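Local coordinates for protein ribokinase (Cryptococcus neoformans var. grubii serotype A, PDB 6CW5) that probably phosphorylates D-ribose at its O-5 hydroxyl with ATP and a divalent cation, giving D-ribose 5-phosphate, as a PfkB-family kinase, at residues 70-75 against 99-104; 13-18 against 64-69; 179-184 against 200-205. All coordinates share one frame; numbering follows the deposited sequence. Where two conformers were deposited one is given.

Contact 1: residues 70-75 against 99-104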
loop_
_atom_site.group_PDB
_atom_site.type_symbol
_atom_site.label_atom_id
_atom_site.label_comp_id
_atom_site.label_asym_id
_atom_site.label_seq_id
_atom_site.Cartn_x
_atom_site.Cartn_y
_atom_site.Cartn_z
ATOM N N GLY A 70 -0.914 13.366 -1.806
ATOM C CA GLY A 70 -1.854 12.929 -0.783
ATOM C C GLY A 70 -3.259 13.320 -1.192
ATOM O O GLY A 70 -3.529 13.457 -2.385
ATOM N N ALA A 71 -4.162 13.511 -0.232
ATOM C CA ALA A 71 -5.537 13.801 -0.612
ATOM C C ALA A 71 -6.227 14.609 0.477
ATOM O O ALA A 71 -5.961 14.434 1.670
ATOM C CB ALA A 71 -6.323 12.517 -0.874
ATOM N N ILE A 72 -7.158 15.457 0.048
ATOM C CA ILE A 72 -8.020 16.217 0.950
ATOM C C ILE A 72 -9.456 16.061 0.474
ATOM O O ILE A 72 -9.725 15.567 -0.624
ATOM C CB ILE A 72 -7.650 17.715 1.007
ATOM C CG1 ILE A 72 -7.725 18.322 -0.405
ATOM C CG2 ILE A 72 -6.254 17.881 1.633
ATOM C CD1 ILE A 72 -7.697 19.863 -0.410
ATOM N N GLY A 73 -10.390 16.534 1.309
ATOM C CA GLY A 73 -11.741 16.738 0.838
ATOM C C GLY A 73 -11.963 18.173 0.392
ATOM O O GLY A 73 -11.088 19.021 0.555
ATOM N N ASP A 74 -13.157 18.421 -0.167
ATOM C CA ASP A 74 -13.556 19.780 -0.533
ATOM C C ASP A 74 -13.291 20.766 0.596
ATOM O O ASP A 74 -12.915 21.919 0.352
ATOM C CB ASP A 74 -15.045 19.820 -0.886
ATOM C CG ASP A 74 -15.324 19.496 -2.334
ATOM O OD1 ASP A 74 -14.385 19.122 -3.062
ATOM O OD2 ASP A 74 -16.498 19.630 -2.748
ATOM N N ASP A 75 -13.507 20.334 1.845
ATOM C CA ASP A 75 -13.423 21.241 2.980
ATOM C C ASP A 75 -11.994 21.633 3.318
ATOM O O ASP A 75 -11.794 22.507 4.169
ATOM C CB ASP A 75 -14.107 20.623 4.206
ATOM C CG ASP A 75 -13.478 19.310 4.665
ATOM O OD1 ASP A 75 -12.614 18.709 3.971
ATOM O OD2 ASP A 75 -13.863 18.873 5.774
ATOM N N GLU A 99 -15.718 13.050 0.467
ATOM C CA GLU A 99 -14.794 12.698 1.541
ATOM C C GLU A 99 -14.445 13.965 2.300
ATOM O O GLU A 99 -14.552 15.066 1.767
ATOM C CB GLU A 99 -13.513 12.041 1.017
ATOM C CG GLU A 99 -12.588 11.520 2.107
ATOM C CD GLU A 99 -13.283 10.627 3.125
ATOM O OE1 GLU A 99 -13.263 9.391 2.945
ATOM O OE2 GLU A 99 -13.849 11.148 4.113
ATOM N N VAL A 100 -14.059 13.821 3.565
ATOM C CA VAL A 100 -13.634 14.979 4.339
ATOM C C VAL A 100 -12.122 14.932 4.492
ATOM O O VAL A 100 -11.500 13.861 4.510
ATOM C CB VAL A 100 -14.322 15.075 5.719
ATOM C CG1 VAL A 100 -15.827 15.339 5.554
ATOM C CG2 VAL A 100 -14.049 13.831 6.567
ATOM N N THR A 101 -11.527 16.116 4.587
ATOM C CA THR A 101 -10.124 16.214 4.954
ATOM C C THR A 101 -9.894 15.544 6.308
ATOM O O THR A 101 -10.743 15.617 7.207
ATOM C CB THR A 101 -9.737 17.699 4.984
ATOM O OG1 THR A 101 -10.027 18.273 3.697
ATOM C CG2 THR A 101 -8.247 17.885 5.261
ATOM N N GLY A 102 -8.745 14.879 6.451
ATOM C CA GLY A 102 -8.401 14.306 7.732
ATOM C C GLY A 102 -8.348 15.365 8.814
ATOM O O GLY A 102 -8.154 16.563 8.562
ATOM N N ARG A 103 -8.558 14.914 10.047
ATOM C CA ARG A 103 -8.685 15.820 11.179
ATOM C C ARG A 103 -7.781 15.366 12.308
ATOM O O ARG A 103 -7.588 14.160 12.516
ATOM C CB ARG A 103 -10.138 15.879 11.662
ATOM C CG ARG A 103 -11.089 16.422 10.596
ATOM C CD ARG A 103 -12.498 16.145 10.965
ATOM N NE ARG A 103 -12.812 16.797 12.228
ATOM C CZ ARG A 103 -13.911 16.557 12.917
ATOM N NH1 ARG A 103 -14.803 15.691 12.447
ATOM N NH2 ARG A 103 -14.118 17.185 14.066
ATOM N N ALA A 104 -7.193 16.332 13.015
ATOM C CA ALA A 104 -6.547 16.048 14.296
ATOM C C ALA A 104 -7.344 16.760 15.365
ATOM O O ALA A 104 -7.460 17.986 15.334
ATOM C CB ALA A 104 -5.087 16.502 14.339
HETATM O O HOH W 1 -6.819 14.904 4.255
HETATM O O HOH W 2 -14.928 16.619 -1.050
HETATM O O HOH W 3 -12.465 17.606 7.762
HETATM O O HOH W 4 -15.261 17.889 2.165
#

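Contact 2: residues 13-18 against 64-69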
loop_
_atom_site.group_PDB
_atom_site.type_symbol
_atom_site.label_atom_id
_atom_site.label_comp_id
_atom_site.label_asym_id
_atom_site.label_seq_id
_atom_site.Cartn_x
_atom_site.Cartn_y
_atom_site.Cartn_z
ATOM N N SER A 13 18.027 19.501 -6.412
ATOM C CA SER A 13 17.292 18.780 -5.381
ATOM C C SER A 13 15.802 19.099 -5.401
ATOM O O SER A 13 15.395 20.251 -5.554
ATOM C CB SER A 13 17.880 19.096 -4.007
ATOM O OG SER A 13 19.238 18.704 -3.952
ATOM N N ARG A 14 14.986 18.057 -5.243
ATOM C CA ARG A 14 13.541 18.219 -5.177
ATOM C C ARG A 14 12.995 17.135 -4.264
ATOM O O ARG A 14 13.371 15.966 -4.389
ATOM C CB ARG A 14 12.890 18.143 -6.570
ATOM C CG ARG A 14 11.375 18.438 -6.552
ATOM C CD ARG A 14 10.807 18.690 -7.951
ATOM N NE ARG A 14 11.370 19.899 -8.544
ATOM C CZ ARG A 14 10.759 21.083 -8.583
ATOM N NH1 ARG A 14 9.539 21.241 -8.075
ATOM N NH2 ARG A 14 11.371 22.114 -9.141
ATOM N N CYS A 15 12.129 17.534 -3.332
ATOM C CA CYS A 15 11.597 16.635 -2.320
ATOM C C CYS A 15 10.153 16.282 -2.624
ATOM O O CYS A 15 9.337 17.163 -2.900
ATOM C CB CYS A 15 11.674 17.272 -0.936
ATOM S SG CYS A 15 11.089 16.187 0.374
ATOM N N LEU A 16 9.826 15.004 -2.534
ATOM C CA LEU A 16 8.435 14.582 -2.543
ATOM C C LEU A 16 8.052 14.227 -1.117
ATOM O O LEU A 16 8.765 13.444 -0.461
ATOM C CB LEU A 16 8.224 13.373 -3.450
ATOM C CG LEU A 16 6.812 12.780 -3.457
ATOM C CD1 LEU A 16 5.773 13.737 -4.047
ATOM C CD2 LEU A 16 6.890 11.490 -4.268
ATOM N N VAL A 17 6.989 14.844 -0.623
ATOM C CA VAL A 17 6.375 14.466 0.653
ATOM C C VAL A 17 5.168 13.609 0.331
ATOM O O VAL A 17 4.200 14.081 -0.273
ATOM C CB VAL A 17 5.969 15.688 1.493
ATOM C CG1 VAL A 17 5.392 15.241 2.860
ATOM C CG2 VAL A 17 7.162 16.643 1.673
ATOM N N ARG A 18 5.207 12.340 0.723
ATOM C CA ARG A 18 4.046 11.476 0.583
ATOM C C ARG A 18 3.449 11.391 1.981
ATOM O O ARG A 18 4.034 10.762 2.874
ATOM C CB ARG A 18 4.427 10.104 0.042
ATOM C CG ARG A 18 3.299 9.071 0.069
ATOM C CD ARG A 18 2.104 9.420 -0.821
ATOM N NE ARG A 18 1.044 8.424 -0.624
ATOM C CZ ARG A 18 -0.106 8.675 -0.001
ATOM N NH1 ARG A 18 -0.401 9.913 0.397
ATOM N NH2 ARG A 18 -0.979 7.690 0.189
ATOM N N GLY A 64 13.483 24.960 -0.047
ATOM C CA GLY A 64 13.576 23.775 -0.882
ATOM C C GLY A 64 12.398 23.626 -1.832
ATOM O O GLY A 64 11.290 24.060 -1.542
ATOM N N GLN A 65 12.660 23.021 -2.989
ATOM C CA GLN A 65 11.596 22.668 -3.923
ATOM C C GLN A 65 10.907 21.428 -3.400
ATOM O O GLN A 65 11.571 20.416 -3.161
ATOM C CB GLN A 65 12.155 22.385 -5.311
ATOM C CG GLN A 65 12.826 23.560 -5.955
ATOM C CD GLN A 65 11.822 24.420 -6.655
ATOM O OE1 GLN A 65 11.575 24.243 -7.848
ATOM N NE2 GLN A 65 11.204 25.341 -5.917
ATOM N N VAL A 66 9.587 21.492 -3.207
ATOM C CA VAL A 66 8.901 20.372 -2.579
ATOM C C VAL A 66 7.524 20.232 -3.196
ATOM O O VAL A 66 6.900 21.220 -3.613
ATOM C CB VAL A 66 8.820 20.555 -1.040
ATOM C CG1 VAL A 66 8.110 21.888 -0.681
ATOM C CG2 VAL A 66 8.161 19.362 -0.402
ATOM N N GLU A 67 7.081 18.988 -3.308
ATOM C CA GLU A 67 5.754 18.613 -3.797
ATOM C C GLU A 67 5.096 17.712 -2.765
ATOM O O GLU A 67 5.772 16.879 -2.168
ATOM C CB GLU A 67 5.823 17.840 -5.123
ATOM C CG GLU A 67 6.447 18.581 -6.290
ATOM C CD GLU A 67 5.435 19.308 -7.151
ATOM O OE1 GLU A 67 4.230 18.951 -7.145
ATOM O OE2 GLU A 67 5.862 20.254 -7.841
ATOM N N LEU A 68 3.781 17.851 -2.576
ATOM C CA LEU A 68 3.032 17.018 -1.635
ATOM C C LEU A 68 2.097 16.080 -2.395
ATOM O O LEU A 68 1.393 16.511 -3.325
ATOM C CB LEU A 68 2.241 17.889 -0.652
ATOM C CG LEU A 68 1.367 17.128 0.353
ATOM C CD1 LEU A 68 2.219 16.270 1.291
ATOM C CD2 LEU A 68 0.489 18.114 1.160
ATOM N N ASP A 69 2.158 14.784 -2.063
ATOM C CA ASP A 69 1.334 13.754 -2.694
ATOM C C ASP A 69 0.394 13.211 -1.613
ATOM O O ASP A 69 0.850 12.659 -0.613
ATOM C CB ASP A 69 2.239 12.656 -3.279
ATOM C CG ASP A 69 1.477 11.536 -3.958
ATOM O OD1 ASP A 69 0.299 11.298 -3.648
ATOM O OD2 ASP A 69 2.096 10.837 -4.764
HETATM O O HOH W 5 15.426 22.479 -3.645
#

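Contact 3: residues 179-184 against 200-205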
loop_
_atom_site.group_PDB
_atom_site.type_symbol
_atom_site.label_atom_id
_atom_site.label_comp_id
_atom_site.label_asym_id
_atom_site.label_seq_id
_atom_site.Cartn_x
_atom_site.Cartn_y
_atom_site.Cartn_z
ATOM N N ALA A 179 5.118 -5.229 15.402
ATOM C CA ALA A 179 5.367 -6.123 14.272
ATOM C C ALA A 179 5.659 -5.332 12.996
ATOM O O ALA A 179 6.541 -5.697 12.206
ATOM C CB ALA A 179 4.169 -7.063 14.081
ATOM N N GLN A 180 4.933 -4.243 12.776
ATOM C CA GLN A 180 5.222 -3.415 11.610
ATOM C C GLN A 180 6.641 -2.862 11.660
ATOM O O GLN A 180 7.325 -2.811 10.638
ATOM C CB GLN A 180 4.217 -2.271 11.530
ATOM C CG GLN A 180 2.838 -2.747 11.110
ATOM C CD GLN A 180 1.771 -1.692 11.309
ATOM O OE1 GLN A 180 1.997 -0.640 11.939
ATOM N NE2 GLN A 180 0.594 -1.954 10.749
ATOM N N LEU A 181 7.090 -2.405 12.834
ATOM C CA LEU A 181 8.464 -1.920 12.951
ATOM C C LEU A 181 9.459 -3.027 12.625
ATOM O O LEU A 181 10.437 -2.805 11.893
ATOM C CB LEU A 181 8.717 -1.369 14.369
ATOM C CG LEU A 181 7.882 -0.130 14.724
ATOM C CD1 LEU A 181 8.021 0.099 16.247
ATOM C CD2 LEU A 181 8.406 1.080 13.936
ATOM N N ARG A 182 9.218 -4.237 13.130
ATOM C CA ARG A 182 10.162 -5.323 12.879
ATOM C C ARG A 182 10.209 -5.748 11.424
ATOM O O ARG A 182 11.228 -6.311 10.987
ATOM C CB ARG A 182 9.823 -6.544 13.738
ATOM C CG ARG A 182 10.056 -6.316 15.211
ATOM C CD ARG A 182 9.808 -7.606 16.013
ATOM N NE ARG A 182 8.394 -7.965 16.128
ATOM C CZ ARG A 182 7.631 -7.637 17.168
ATOM N NH1 ARG A 182 8.126 -6.907 18.170
ATOM N NH2 ARG A 182 6.368 -8.024 17.201
ATOM N N GLU A 183 9.162 -5.469 10.655
ATOM C CA GLU A 183 9.111 -5.900 9.257
ATOM C C GLU A 183 9.383 -4.762 8.290
ATOM O O GLU A 183 9.381 -4.984 7.076
ATOM C CB GLU A 183 7.731 -6.510 8.964
ATOM C CG GLU A 183 7.559 -7.863 9.679
ATOM C CD GLU A 183 6.115 -8.220 9.955
ATOM O OE1 GLU A 183 5.244 -7.813 9.157
ATOM O OE2 GLU A 183 5.865 -8.899 10.983
ATOM N N PHE A 184 9.573 -3.557 8.812
ATOM C CA PHE A 184 9.768 -2.374 7.987
ATOM C C PHE A 184 11.072 -2.471 7.195
ATOM O O PHE A 184 12.082 -2.995 7.698
ATOM C CB PHE A 184 9.745 -1.156 8.910
ATOM C CG PHE A 184 9.561 0.159 8.214
ATOM C CD1 PHE A 184 8.280 0.666 7.981
ATOM C CD2 PHE A 184 10.664 0.917 7.857
ATOM C CE1 PHE A 184 8.102 1.894 7.362
ATOM C CE2 PHE A 184 10.500 2.172 7.247
ATOM C CZ PHE A 184 9.219 2.649 6.995
ATOM N N GLY A 200 12.664 4.880 21.976
ATOM C CA GLY A 200 12.369 3.765 22.873
ATOM C C GLY A 200 11.357 2.787 22.293
ATOM O O GLY A 200 11.450 1.574 22.514
ATOM N N ASP A 201 10.362 3.295 21.564
ATOM C CA ASP A 201 9.382 2.396 20.944
ATOM C C ASP A 201 10.067 1.428 19.998
ATOM O O ASP A 201 9.744 0.239 19.970
ATOM C CB ASP A 201 8.306 3.176 20.175
ATOM C CG ASP A 201 7.347 3.918 21.070
ATOM O OD1 ASP A 201 7.103 3.467 22.209
ATOM O OD2 ASP A 201 6.823 4.955 20.607
ATOM N N LEU A 202 10.993 1.925 19.174
ATOM C CA LEU A 202 11.700 1.017 18.275
ATOM C C LEU A 202 12.541 0.021 19.063
ATOM O O LEU A 202 12.532 -1.187 18.784
ATOM C CB LEU A 202 12.592 1.798 17.313
ATOM C CG LEU A 202 11.941 2.111 15.957
ATOM C CD1 LEU A 202 10.824 3.151 16.133
ATOM C CD2 LEU A 202 13.050 2.612 15.023
ATOM N N LEU A 203 13.323 0.521 20.021
ATOM C CA LEU A 203 14.175 -0.387 20.783
ATOM C C LEU A 203 13.343 -1.467 21.461
ATOM O O LEU A 203 13.728 -2.640 21.467
ATOM C CB LEU A 203 14.994 0.405 21.816
ATOM C CG LEU A 203 16.173 1.142 21.175
ATOM C CD1 LEU A 203 16.692 2.187 22.132
ATOM C CD2 LEU A 203 17.308 0.168 20.791
ATOM N N LEU A 204 12.190 -1.085 22.031
ATOM C CA LEU A 204 11.330 -2.060 22.694
ATOM C C LEU A 204 10.787 -3.073 21.698
ATOM O O LEU A 204 10.710 -4.266 21.996
ATOM C CB LEU A 204 10.159 -1.366 23.399
ATOM C CG LEU A 204 10.407 -0.705 24.752
ATOM C CD1 LEU A 204 9.158 0.048 25.210
ATOM C CD2 LEU A 204 10.807 -1.754 25.767
ATOM N N ALA A 205 10.385 -2.611 20.507
ATOM C CA ALA A 205 9.868 -3.546 19.515
ATOM C C ALA A 205 10.963 -4.483 19.030
ATOM O O ALA A 205 10.664 -5.585 18.548
ATOM C CB ALA A 205 9.243 -2.777 18.336
#

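Contact 1: residues 70-75 against 99-104
T101 lays its hydroxyl against CB of I72 and crosses the carboxylate of D75, at the junction where the central sheet of the ribokinase fold meets its smaller lid sheet. Strand 66-73 of the main sheet ends here, and the loop 99-101 leads into strand 102-109 of the lid. D75 OD1 takes two bonds from one residue: T101 N reaches its syn lone pair at 2.9 Å, nearly straight at 166°, while T101 OG1 donates to it at 2.6 Å from above the carboxylate plane. With its proton given to D75, T101 OG1 accepts from G73 N at 3.0 Å, a more bent bond of 145°. The T101 torsion (chi1 -57°) sets OG1 beside its own backbone N, which explains how both donors converge on one oxygen. G73, with no side chain, lets the backbones come close, and its CA makes a CH...O contact of 3.4 Å with E99 O. Around this grip the contact is partly solvated. On the lid side T101 also packs on I23, part of the predicted substrate site. One water joins A71 O to G102 N, and another donates to both D75 OD2 and T101 O, each at 2.7 Å.

Contact 2: residues 13-18 against 64-69
V17 presses its CG2 against CG2 of V66 at 3.6 Å and its CG1 against CD1 of L68 at 3.7 Å, on the face of the two parallel strands that helix 51-61 covers, in the Rossmann-like central sheet of the ribokinase fold. The segment axes run 4.7 Å apart at 22°. Four backbone bonds hold the ladder, with C15 and V17 each donating to and accepting from segment 64-69; the V17 N to E67 O bond is 2.8 Å long and 175° at the hydrogen. On the face with L16 and D69, CD1 of L16 lies 3.8 Å from CB of D69. R18 is bent at its second torsion (chi2 64°), which brings R18 NH1 back to D69 O at 3.2 Å, above the carbonyl plane. Its NH2 is held by S151, whereas the D69 carboxylate is satisfied by a hydrogen bond with Y155 and a salt bridge with K94.

The other end is looser and more open to solvent. The R14 guanidinium lies with one face over Q65 CB. A long salt bridge of 3.8 Å from R14 NH1 to E67 OE2 is doubtful, because both side chains were modelled in two conformers. Nearby a water bridges S13 O and Q65 N.

Strand 15-18 is flanked on its other edge by strand 140-143. Helix 51-61 covers V17 and V66 through A56, V59 and A60, while helix 149-161 covers L16 and R18 through Y155.

Contact 3: residues 179-184 against 200-205
L181 spreads its two methyl branches over helix 200-205: CD1 meets CB of A205 at 3.8 Å, and CD2 meets CD1 of L202 at 3.9 Å. The helices cross almost perpendicularly (-83°) with segment axes 9.4 Å apart, in the α/β domain of this ribokinase fold. The CB of L181 points toward helix 200-205, and its two methyls continue onto A205 and L202. The side chain of L202 crosses that of L181 at about a right angle. R182 supplies the polar grip. Its CG and CD run past A205 O, and the bend at chi3 (-73°) then brings the guanidinium round to where R182 NH1 donates to A205 O at 2.9 Å and 160°. The bond is in plane for both groups: it uses a carbonyl lone pair and meets the guanidinium at its edge. A179 N lies above one guanidinium face, offset toward the rim.

Helix 178-183 and helix 196-205 are joined through strand 191-195 of the central sheet. Beyond them, helix 220-233 packs on L202 through L231, helix 149-161 touches Q180 through L149, and Q180 reaches T130 of the second subunit by a hydrogen bond from NE2.

In the fold
Contacts 1 and 2 share strand 66-73 and follow one another along it: G70 CA packs 3.5 Å from R18 NH1 where they touch. Contact 2 is the mostly buried part, a parallel backbone ladder with apolar side chains on one face and mostly charged ones, with L16 among them, on the other. Contact 1, at the end of the same strand, is partly exposed and relies on side-chain and water-mediated bonds to reach the lid sheet. Contact 3 is separate, its nearest atoms about 10 Å from contact 2 and about 17 Å from contact 1. It joins helices rather than strands, and combines a buried leucine-alanine interface with one arginine-carbonyl bond.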